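Local coordinates for cytoplasmic protein (Cryptococcus neoformans var. grubii serotype A, PDB 7LPO), which probably hydrolyses steryl beta-glucosides, as a fungal sterylglucosidase of glycoside hydrolase family 5, at residues 87-92 with 652-657; 577-582 with 658-663; 555-560 with 568-573. All blocks are in the same frame, centred on the assembly; numbering follows the deposited sequence.

Contact 1 of 3, residues 87-92 with 652-657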
loop_
_atom_site.group_PDB
_atom_site.type_symbol
_atom_site.label_atom_id
_atom_site.label_comp_id
_atom_site.label_asym_id
_atom_site.label_seq_id
_atom_site.Cartn_x
_atom_site.Cartn_y
_atom_site.Cartn_z
ATOM N N HIS A 87 -2.418 21.038 5.086
ATOM C CA HIS A 87 -2.036 19.637 5.219
ATOM C C HIS A 87 -0.619 19.403 4.714
ATOM O O HIS A 87 0.183 18.734 5.376
ATOM C CB HIS A 87 -3.021 18.758 4.464
ATOM C CG HIS A 87 -4.370 18.680 5.104
ATOM N ND1 HIS A 87 -4.567 18.176 6.369
ATOM C CD2 HIS A 87 -5.591 19.042 4.649
ATOM C CE1 HIS A 87 -5.851 18.228 6.668
ATOM N NE2 HIS A 87 -6.497 18.741 5.636
ATOM N N LEU A 88 -0.288 19.946 3.540
ATOM C CA LEU A 88 1.059 19.767 3.012
ATOM C C LEU A 88 2.084 20.453 3.906
ATOM O O LEU A 88 3.183 19.930 4.116
ATOM C CB LEU A 88 1.145 20.293 1.579
ATOM C CG LEU A 88 0.280 19.547 0.558
ATOM C CD1 LEU A 88 0.202 20.289 -0.781
ATOM C CD2 LEU A 88 0.799 18.135 0.316
ATOM N N ALA A 89 1.745 21.622 4.447
ATOM C CA ALA A 89 2.646 22.288 5.379
ATOM C C ALA A 89 2.936 21.394 6.572
ATOM O O ALA A 89 4.088 21.270 7.003
ATOM C CB ALA A 89 2.042 23.613 5.844
ATOM N N ARG A 90 1.896 20.766 7.118
ATOM C CA ARG A 90 2.081 19.879 8.256
ATOM C C ARG A 90 3.017 18.736 7.893
ATOM O O ARG A 90 3.970 18.441 8.620
ATOM C CB ARG A 90 0.724 19.354 8.718
ATOM C CG ARG A 90 0.759 18.531 10.003
ATOM C CD ARG A 90 -0.672 18.174 10.463
ATOM N NE ARG A 90 -1.445 19.355 10.858
ATOM C CZ ARG A 90 -2.511 19.819 10.210
ATOM N NH1 ARG A 90 -2.967 19.212 9.117
ATOM N NH2 ARG A 90 -3.133 20.892 10.669
ATOM N N LEU A 91 2.768 18.089 6.758
ATOM C CA LEU A 91 3.610 16.968 6.359
ATOM C C LEU A 91 5.054 17.413 6.161
ATOM O O LEU A 91 5.990 16.720 6.577
ATOM C CB LEU A 91 3.058 16.336 5.085
ATOM C CG LEU A 91 1.652 15.752 5.191
ATOM C CD1 LEU A 91 1.129 15.275 3.838
ATOM C CD2 LEU A 91 1.628 14.598 6.199
ATOM N N LYS A 92 5.259 18.581 5.550
ATOM C CA LYS A 92 6.625 19.059 5.350
ATOM C C LYS A 92 7.289 19.409 6.678
ATOM O O LYS A 92 8.470 19.104 6.889
ATOM C CB LYS A 92 6.632 20.271 4.416
ATOM C CG LYS A 92 7.950 20.452 3.665
ATOM C CD LYS A 92 8.047 19.454 2.517
ATOM C CE LYS A 92 9.364 19.569 1.764
ATOM N NZ LYS A 92 10.285 18.438 2.073
ATOM N N PRO A 652 3.566 25.654 17.056
ATOM C CA PRO A 652 3.551 24.224 17.414
ATOM C C PRO A 652 2.223 23.556 17.100
ATOM O O PRO A 652 2.182 22.333 16.914
ATOM C CB PRO A 652 3.838 24.209 18.925
ATOM C CG PRO A 652 4.137 25.603 19.328
ATOM C CD PRO A 652 3.994 26.529 18.162
ATOM N N THR A 653 1.134 24.323 17.032
ATOM C CA THR A 653 -0.173 23.742 16.745
ATOM C C THR A 653 -0.200 23.025 15.403
ATOM O O THR A 653 -0.927 22.039 15.246
ATOM C CB THR A 653 -1.238 24.838 16.778
ATOM O OG1 THR A 653 -1.369 25.319 18.120
ATOM C CG2 THR A 653 -2.585 24.317 16.299
ATOM N N LEU A 654 0.566 23.507 14.421
ATOM C CA LEU A 654 0.616 22.838 13.126
ATOM C C LEU A 654 1.110 21.402 13.263
ATOM O O LEU A 654 0.539 20.474 12.675
ATOM C CB LEU A 654 1.517 23.617 12.170
ATOM C CG LEU A 654 1.739 22.980 10.799
ATOM C CD1 LEU A 654 0.467 23.021 9.969
ATOM C CD2 LEU A 654 2.881 23.688 10.074
ATOM N N ILE A 655 2.184 21.198 14.029
ATOM C CA ILE A 655 2.803 19.876 14.089
ATOM C C ILE A 655 2.276 19.011 15.222
ATOM O O ILE A 655 2.647 17.830 15.307
ATOM C CB ILE A 655 4.334 19.996 14.213
ATOM C CG1 ILE A 655 4.727 20.883 15.402
ATOM C CG2 ILE A 655 4.933 20.562 12.922
ATOM C CD1 ILE A 655 6.213 21.018 15.593
ATOM N N LEU A 656 1.422 19.535 16.077
ATOM C CA LEU A 656 0.915 18.759 17.201
ATOM C C LEU A 656 -0.590 18.574 17.186
ATOM O O LEU A 656 -1.075 17.481 17.492
ATOM C CB LEU A 656 1.302 19.423 18.532
ATOM C CG LEU A 656 2.782 19.599 18.851
ATOM C CD1 LEU A 656 2.930 20.330 20.184
ATOM C CD2 LEU A 656 3.478 18.254 18.873
ATOM N N ASP A 657 -1.351 19.616 16.877
ATOM C CA ASP A 657 -2.794 19.575 17.079
ATOM C C ASP A 657 -3.461 18.703 16.021
ATOM O O ASP A 657 -3.301 18.945 14.820
ATOM C CB ASP A 657 -3.359 20.987 17.048
ATOM C CG ASP A 657 -4.764 21.064 17.580
ATOM O OD1 ASP A 657 -5.035 20.437 18.620
ATOM O OD2 ASP A 657 -5.591 21.753 16.959
HETATM O O HOH W 1 -2.569 21.554 13.392
#

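Contact 2 of 3, residues 577-582 with 658-663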
loop_
_atom_site.group_PDB
_atom_site.type_symbol
_atom_site.label_atom_id
_atom_site.label_comp_id
_atom_site.label_asym_id
_atom_site.label_seq_id
_atom_site.Cartn_x
_atom_site.Cartn_y
_atom_site.Cartn_z
ATOM N N ASN A 577 -10.455 11.614 8.447
ATOM C CA ASN A 577 -10.555 10.579 9.470
ATOM C C ASN A 577 -11.350 11.085 10.672
ATOM O O ASN A 577 -11.222 12.238 11.087
ATOM C CB ASN A 577 -9.152 10.141 9.893
ATOM C CG ASN A 577 -9.147 9.273 11.157
ATOM O OD1 ASN A 577 -9.360 9.763 12.264
ATOM N ND2 ASN A 577 -8.906 7.984 10.985
ATOM N N VAL A 578 -12.196 10.217 11.224
ATOM C CA VAL A 578 -12.954 10.522 12.431
ATOM C C VAL A 578 -12.884 9.322 13.364
ATOM O O VAL A 578 -12.657 8.187 12.940
ATOM C CB VAL A 578 -14.432 10.869 12.142
ATOM C CG1 VAL A 578 -14.555 12.286 11.590
ATOM C CG2 VAL A 578 -15.019 9.865 11.176
ATOM N N HIS A 579 -13.104 9.580 14.655
ATOM C CA HIS A 579 -13.040 8.498 15.639
ATOM C C HIS A 579 -14.118 7.448 15.395
ATOM O O HIS A 579 -13.885 6.250 15.577
ATOM C CB HIS A 579 -13.188 9.050 17.056
ATOM C CG HIS A 579 -12.017 9.848 17.517
ATOM N ND1 HIS A 579 -12.016 10.550 18.702
ATOM C CD2 HIS A 579 -10.807 10.058 16.948
ATOM C CE1 HIS A 579 -10.860 11.174 18.834
ATOM N NE2 HIS A 579 -10.104 10.882 17.790
ATOM N N GLU A 580 -15.320 7.878 15.023
ATOM C CA GLU A 580 -16.431 6.940 14.906
ATOM C C GLU A 580 -16.202 5.942 13.775
ATOM O O GLU A 580 -16.412 4.738 13.947
ATOM C CB GLU A 580 -17.731 7.710 14.684
ATOM C CG GLU A 580 -18.957 6.821 14.621
ATOM C CD GLU A 580 -20.238 7.609 14.459
ATOM O OE1 GLU A 580 -20.174 8.851 14.321
ATOM O OE2 GLU A 580 -21.311 6.977 14.470
ATOM N N TRP A 581 -15.778 6.420 12.605
ATOM C CA TRP A 581 -15.631 5.555 11.438
ATOM C C TRP A 581 -14.188 5.401 10.973
ATOM O O TRP A 581 -13.945 4.783 9.928
ATOM C CB TRP A 581 -16.496 6.078 10.290
ATOM C CG TRP A 581 -17.930 6.105 10.631
ATOM C CD1 TRP A 581 -18.679 7.202 10.925
ATOM C CD2 TRP A 581 -18.806 4.981 10.735
ATOM N NE1 TRP A 581 -19.964 6.834 11.196
ATOM C CE2 TRP A 581 -20.073 5.475 11.083
ATOM C CE3 TRP A 581 -18.645 3.604 10.560
ATOM C CZ2 TRP A 581 -21.174 4.645 11.263
ATOM C CZ3 TRP A 581 -19.726 2.786 10.736
ATOM C CH2 TRP A 581 -20.978 3.306 11.096
ATOM N N GLY A 582 -13.229 5.940 11.716
ATOM C CA GLY A 582 -11.838 5.782 11.334
ATOM C C GLY A 582 -11.550 6.467 10.012
ATOM O O GLY A 582 -12.011 7.587 9.748
ATOM N N GLY A 658 -4.221 17.702 16.472
ATOM C CA GLY A 658 -4.800 16.710 15.597
ATOM C C GLY A 658 -3.949 15.475 15.378
ATOM O O GLY A 658 -4.473 14.471 14.879
ATOM N N SER A 659 -2.662 15.516 15.731
ATOM C CA SER A 659 -1.771 14.380 15.545
ATOM C C SER A 659 -1.978 13.334 16.638
ATOM O O SER A 659 -2.377 13.649 17.759
ATOM C CB SER A 659 -0.314 14.848 15.542
ATOM O OG SER A 659 0.127 15.110 16.868
ATOM N N ARG A 660 -1.708 12.075 16.298
ATOM C CA ARG A 660 -1.754 10.972 17.252
ATOM C C ARG A 660 -0.412 10.249 17.243
ATOM O O ARG A 660 0.021 9.755 16.198
ATOM C CB ARG A 660 -2.891 10.002 16.921
ATOM C CG ARG A 660 -4.266 10.645 16.874
ATOM C CD ARG A 660 -4.622 11.071 15.459
ATOM N NE ARG A 660 -4.987 9.947 14.598
ATOM C CZ ARG A 660 -6.144 9.294 14.668
ATOM N NH1 ARG A 660 -7.048 9.638 15.585
ATOM N NH2 ARG A 660 -6.398 8.294 13.826
ATOM N N ALA A 661 0.234 10.181 18.408
ATOM C CA ALA A 661 1.531 9.522 18.559
ATOM C C ALA A 661 2.585 10.151 17.653
ATOM O O ALA A 661 3.429 9.459 17.085
ATOM C CB ALA A 661 1.423 8.021 18.294
ATOM N N VAL A 662 2.527 11.478 17.520
ATOM C CA VAL A 662 3.486 12.216 16.706
ATOM C C VAL A 662 4.920 11.922 17.136
ATOM O O VAL A 662 5.832 11.906 16.305
ATOM C CB VAL A 662 3.158 13.726 16.777
ATOM C CG1 VAL A 662 3.518 14.296 18.149
ATOM C CG2 VAL A 662 3.852 14.477 15.673
ATOM N N ALA A 663 5.150 11.676 18.426
ATOM C CA ALA A 663 6.514 11.422 18.876
ATOM C C ALA A 663 7.128 10.219 18.167
ATOM O O ALA A 663 8.353 10.146 18.016
ATOM C CB ALA A 663 6.539 11.210 20.385
HETATM O O HOH W 2 -9.571 8.314 14.371
#

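Contact 3 of 3, residues 555-560 with 568-573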
loop_
_atom_site.group_PDB
_atom_site.type_symbol
_atom_site.label_atom_id
_atom_site.label_comp_id
_atom_site.label_asym_id
_atom_site.label_seq_id
_atom_site.Cartn_x
_atom_site.Cartn_y
_atom_site.Cartn_z
ATOM N N CYS A 555 8.076 1.048 17.168
ATOM C CA CYS A 555 8.677 -0.229 16.787
ATOM C C CYS A 555 8.730 -0.385 15.268
ATOM O O CYS A 555 9.764 -0.766 14.703
ATOM C CB CYS A 555 7.892 -1.378 17.414
ATOM S SG CYS A 555 8.409 -3.000 16.833
ATOM N N SER A 556 7.630 -0.072 14.583
ATOM C CA SER A 556 7.634 -0.183 13.128
ATOM C C SER A 556 8.591 0.824 12.503
ATOM O O SER A 556 9.289 0.501 11.533
ATOM C CB SER A 556 6.221 0.008 12.578
ATOM O OG SER A 556 5.524 -1.221 12.595
ATOM N N MET A 557 8.640 2.051 13.036
ATOM C CA MET A 557 9.553 3.052 12.488
ATOM C C MET A 557 11.013 2.710 12.797
ATOM O O MET A 557 11.898 2.889 11.952
ATOM C CB MET A 557 9.200 4.433 13.038
ATOM C CG MET A 557 7.891 5.012 12.541
ATOM S SD MET A 557 7.858 5.205 10.743
ATOM C CE MET A 557 6.857 3.794 10.282
ATOM N N ASN A 558 11.294 2.247 14.014
ATOM C CA ASN A 558 12.655 1.819 14.335
ATOM C C ASN A 558 13.111 0.703 13.410
ATOM O O ASN A 558 14.303 0.591 13.112
ATOM C CB ASN A 558 12.733 1.368 15.795
ATOM C CG ASN A 558 14.129 0.850 16.187
ATOM O OD1 ASN A 558 15.089 1.614 16.263
ATOM N ND2 ASN A 558 14.233 -0.449 16.435
ATOM N N ALA A 559 12.177 -0.108 12.913
ATOM C CA ALA A 559 12.546 -1.241 12.074
ATOM C C ALA A 559 13.097 -0.772 10.732
ATOM O O ALA A 559 13.878 -1.490 10.098
ATOM C CB ALA A 559 11.340 -2.163 11.877
ATOM N N CYS A 560 12.719 0.425 10.294
ATOM C CA CYS A 560 13.289 1.019 9.096
ATOM C C CYS A 560 14.592 1.756 9.370
ATOM O O CYS A 560 15.228 2.228 8.422
ATOM C CB CYS A 560 12.278 1.969 8.450
ATOM S SG CYS A 560 10.712 1.153 8.099
ATOM N N TYR A 568 10.635 5.017 3.024
ATOM C CA TYR A 568 9.311 4.456 3.257
ATOM C C TYR A 568 8.220 5.508 3.177
ATOM O O TYR A 568 8.472 6.711 3.253
ATOM C CB TYR A 568 9.235 3.744 4.614
ATOM C CG TYR A 568 9.566 4.602 5.824
ATOM C CD1 TYR A 568 8.643 5.500 6.341
ATOM C CD2 TYR A 568 10.790 4.501 6.456
ATOM C CE1 TYR A 568 8.932 6.271 7.446
ATOM C CE2 TYR A 568 11.085 5.267 7.580
ATOM C CZ TYR A 568 10.154 6.148 8.062
ATOM O OH TYR A 568 10.447 6.912 9.165
ATOM N N ALA A 569 6.994 5.011 3.007
ATOM C CA ALA A 569 5.778 5.813 2.988
ATOM C C ALA A 569 4.826 5.208 4.011
ATOM O O ALA A 569 4.370 4.070 3.845
ATOM C CB ALA A 569 5.144 5.843 1.594
ATOM N N ILE A 570 4.547 5.968 5.066
ATOM C CA ILE A 570 3.619 5.529 6.096
ATOM C C ILE A 570 2.195 5.493 5.548
ATOM O O ILE A 570 1.743 6.423 4.867
ATOM C CB ILE A 570 3.707 6.468 7.310
ATOM C CG1 ILE A 570 5.126 6.478 7.889
ATOM C CG2 ILE A 570 2.673 6.063 8.338
ATOM C CD1 ILE A 570 5.341 7.556 8.951
ATOM N N TRP A 571 1.475 4.416 5.853
ATOM C CA TRP A 571 0.034 4.338 5.623
ATOM C C TRP A 571 -0.675 4.713 6.923
ATOM O O TRP A 571 -0.534 3.999 7.922
ATOM C CB TRP A 571 -0.394 2.931 5.174
ATOM C CG TRP A 571 -1.841 2.913 4.767
ATOM C CD1 TRP A 571 -2.923 2.736 5.579
ATOM C CD2 TRP A 571 -2.362 3.135 3.449
ATOM N NE1 TRP A 571 -4.087 2.845 4.850
ATOM C CE2 TRP A 571 -3.771 3.090 3.540
ATOM C CE3 TRP A 571 -1.773 3.371 2.205
ATOM C CZ2 TRP A 571 -4.598 3.257 2.430
ATOM C CZ3 TRP A 571 -2.591 3.542 1.104
ATOM C CH2 TRP A 571 -3.990 3.486 1.222
ATOM N N ASN A 572 -1.430 5.821 6.934
ATOM C CA ASN A 572 -1.542 6.807 5.865
ATOM C C ASN A 572 -1.923 8.157 6.518
ATOM O O ASN A 572 -1.932 8.288 7.744
ATOM C CB ASN A 572 -2.573 6.399 4.818
ATOM C CG ASN A 572 -3.953 6.184 5.400
ATOM O OD1 ASN A 572 -4.130 5.908 6.596
ATOM N ND2 ASN A 572 -4.944 6.296 4.544
ATOM N N TYR A 573 -2.234 9.151 5.693
ATOM C CA TYR A 573 -2.678 10.471 6.135
ATOM C C TYR A 573 -4.054 10.721 5.530
ATOM O O TYR A 573 -4.197 10.761 4.305
ATOM C CB TYR A 573 -1.673 11.539 5.702
ATOM C CG TYR A 573 -1.909 12.914 6.265
ATOM C CD1 TYR A 573 -1.377 13.287 7.496
ATOM C CD2 TYR A 573 -2.653 13.856 5.553
ATOM C CE1 TYR A 573 -1.591 14.562 8.010
ATOM C CE2 TYR A 573 -2.865 15.125 6.046
ATOM C CZ TYR A 573 -2.329 15.481 7.275
ATOM O OH TYR A 573 -2.555 16.752 7.770
HETATM O O HOH W 3 12.294 5.460 10.969
#

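Contact 1 of 3, residues 87-92 with 652-657
A89 and R90 on helix 83-93, which precedes strand 98-104 in the (beta/alpha)8 barrel of this family 5 glycosidase, meet the short helix 652-656 at the outer wall of the barrel. One turn before R90, H87 sets its ND1 at the edge of the R90 guanidinium, in its plane, and both H87 ND1 and R90 NH1 bond to the hydroxyl of Y573, which anchors the far end of the arginine. A89 supplies the apolar part of the contact: its CB rests 4.3 Å from CD2 of L654. The other branch of L654, CD1, packs 3.9 Å from R90 CB and reaches over one face of the guanidinium. L86 and A93 on the same helix also touch this leucine.

R90 then runs alongside the backbone of 652-656. With CG anti to its own N (chi1 -174°) and a bend at chi3, the chain brings CG within 3.3 Å of L654 O and turns NE onto that oxygen. At the C-terminal end of this short helix W94 NE1 bonds to I655 O and S659 OG to L656 O; the arginine's positive charge there is probably favourable. Water 1 accepts from R90 NH2 at 2.9 Å and lies near T653 O and D657 O. The direct bond, R90 NE to L654 O, is 2.9 Å long and bent (142° at the hydrogen), approaching in the carbonyl plane at a C=O...N angle of 154°.

Contact 2 of 3, residues 577-582 with 658-663
R660 pushes its guanidinium toward N577 and H579, meeting both without a direct bond to either. The arginine has CG anti to its carbonyl carbon, and bends at chi2 (93°) and chi3 turn the guanidinium so that its edge lies toward H579. N577 comes at it from the opposite direction. Its OD1 stands 3.7 Å from R660 NH2, oblique to the guanidinium, and the amide and guanidinium planes are steeply inclined at 69°. Water 2 closes the gap between them: it donates to N577 OD1 at 2.6 Å and accepts from R660 NH1 at 3.1 Å.

In the fold, 577-582 belongs to the long loop that leaves the last barrel strand, 567-570, while 658-661 connects the short helix 652-656 to helix 662-665, on the way into the C-terminal beta domain. Within the long loop, the turn 578-582 is closed by V578 N bonding to G582 O at 3.0 Å.

H579 behaves differently from the asparagine. Its ring is almost coplanar with the guanidinium, the planes 13° apart, and the two groups slide past each other edge to edge, with H579 NE2 4.0 Å from R660 NH1. D597 OD2 serves both N-H groups, in a hydrogen bond from H579 NE2 and a salt bridge with R660 NH1, which probably accounts for their being neighbours without bonding to each other. In the same way D589 OD1 joins R660 NH2 to N577 ND2. D589 and D597, both from the chain between the two segments in sequence, thus each bridge the arginine and a residue of 577-582, and their salt bridges probably fix the rotation of the guanidinium. R660 NH2 also bonds to S591 O, and N577 ND2 finds a further acceptor in D583 OD1.

Contact 3 of 3, residues 555-560 with 568-573
M557 and C560 bring their sulfur atoms to the same side of the Y568 ring, but near different ring atoms. The methionine, at the phenol end, crosses the tyrosine at a slant: SD lies 4.3 Å from the ring centroid and 44° off its normal, an oblique Met-aromatic contact. Its nearest neighbour in the tyrosine is the hydroxyl, with SD 3.5 Å from Y568 OH. C560 sits near the CD2 and CE2 side. Here the CB comes closest, 3.5 Å from Y568 CD2, and SG is 4.5 Å from the ring centroid at a similarly slanted 40°, giving a second sulfur-aromatic contact.

The tyrosine reaches both because its CG stands between the backbone N and the carbonyl carbon (chi1 58°), which swings the ring out from strand 567-570 toward helix 547-559. In M557 the bend at chi2 brings SD to the ring, and that at chi3 turns CE toward I570, whose side chain the methionine meets at about a right angle. SD is 3.9 Å from I570 CD1, and the terminal CE lies 4.0 Å from CG1 of the same isoleucine.

Water 3 lies 2.8 Å from the backbone M557 O and 3.0 Å from Y568 OH, bridging helix and tyrosine. Y568 also packs on V519 and R39 of the two flanking strands. This is helix-on-strand packing of a (beta/alpha)8 barrel: helix 547-559 leads into the last strand, which pairs in parallel with 518-522 and 35-43 to close the barrel, and the non-proline cis peptide between W571 and N572 just beyond it is a feature seen at this place in many family 5 enzymes.

Overall arrangement
The three contacts follow the end of the barrel into the C-terminal region. Contact 3 holds the last barrel strand, and the chain leaving it runs to Y573, which joins contact 3 to contact 1, centres about 18 Å apart; besides its hydroxyl, its ring takes part, with Y573 CD1 3.5 Å from L91 CD2. Contacts 1 and 2 are about 14 Å apart between centres and share the turn between helices 652-656 and 662-665, where I655 O lies 3.6 Å from V662 CG2. Contacts 2 and 3, about 16 Å apart between centres, are linked through the chain alone. W571 of contact 3 touches E521, toward the barrel end that carries the active site in this family.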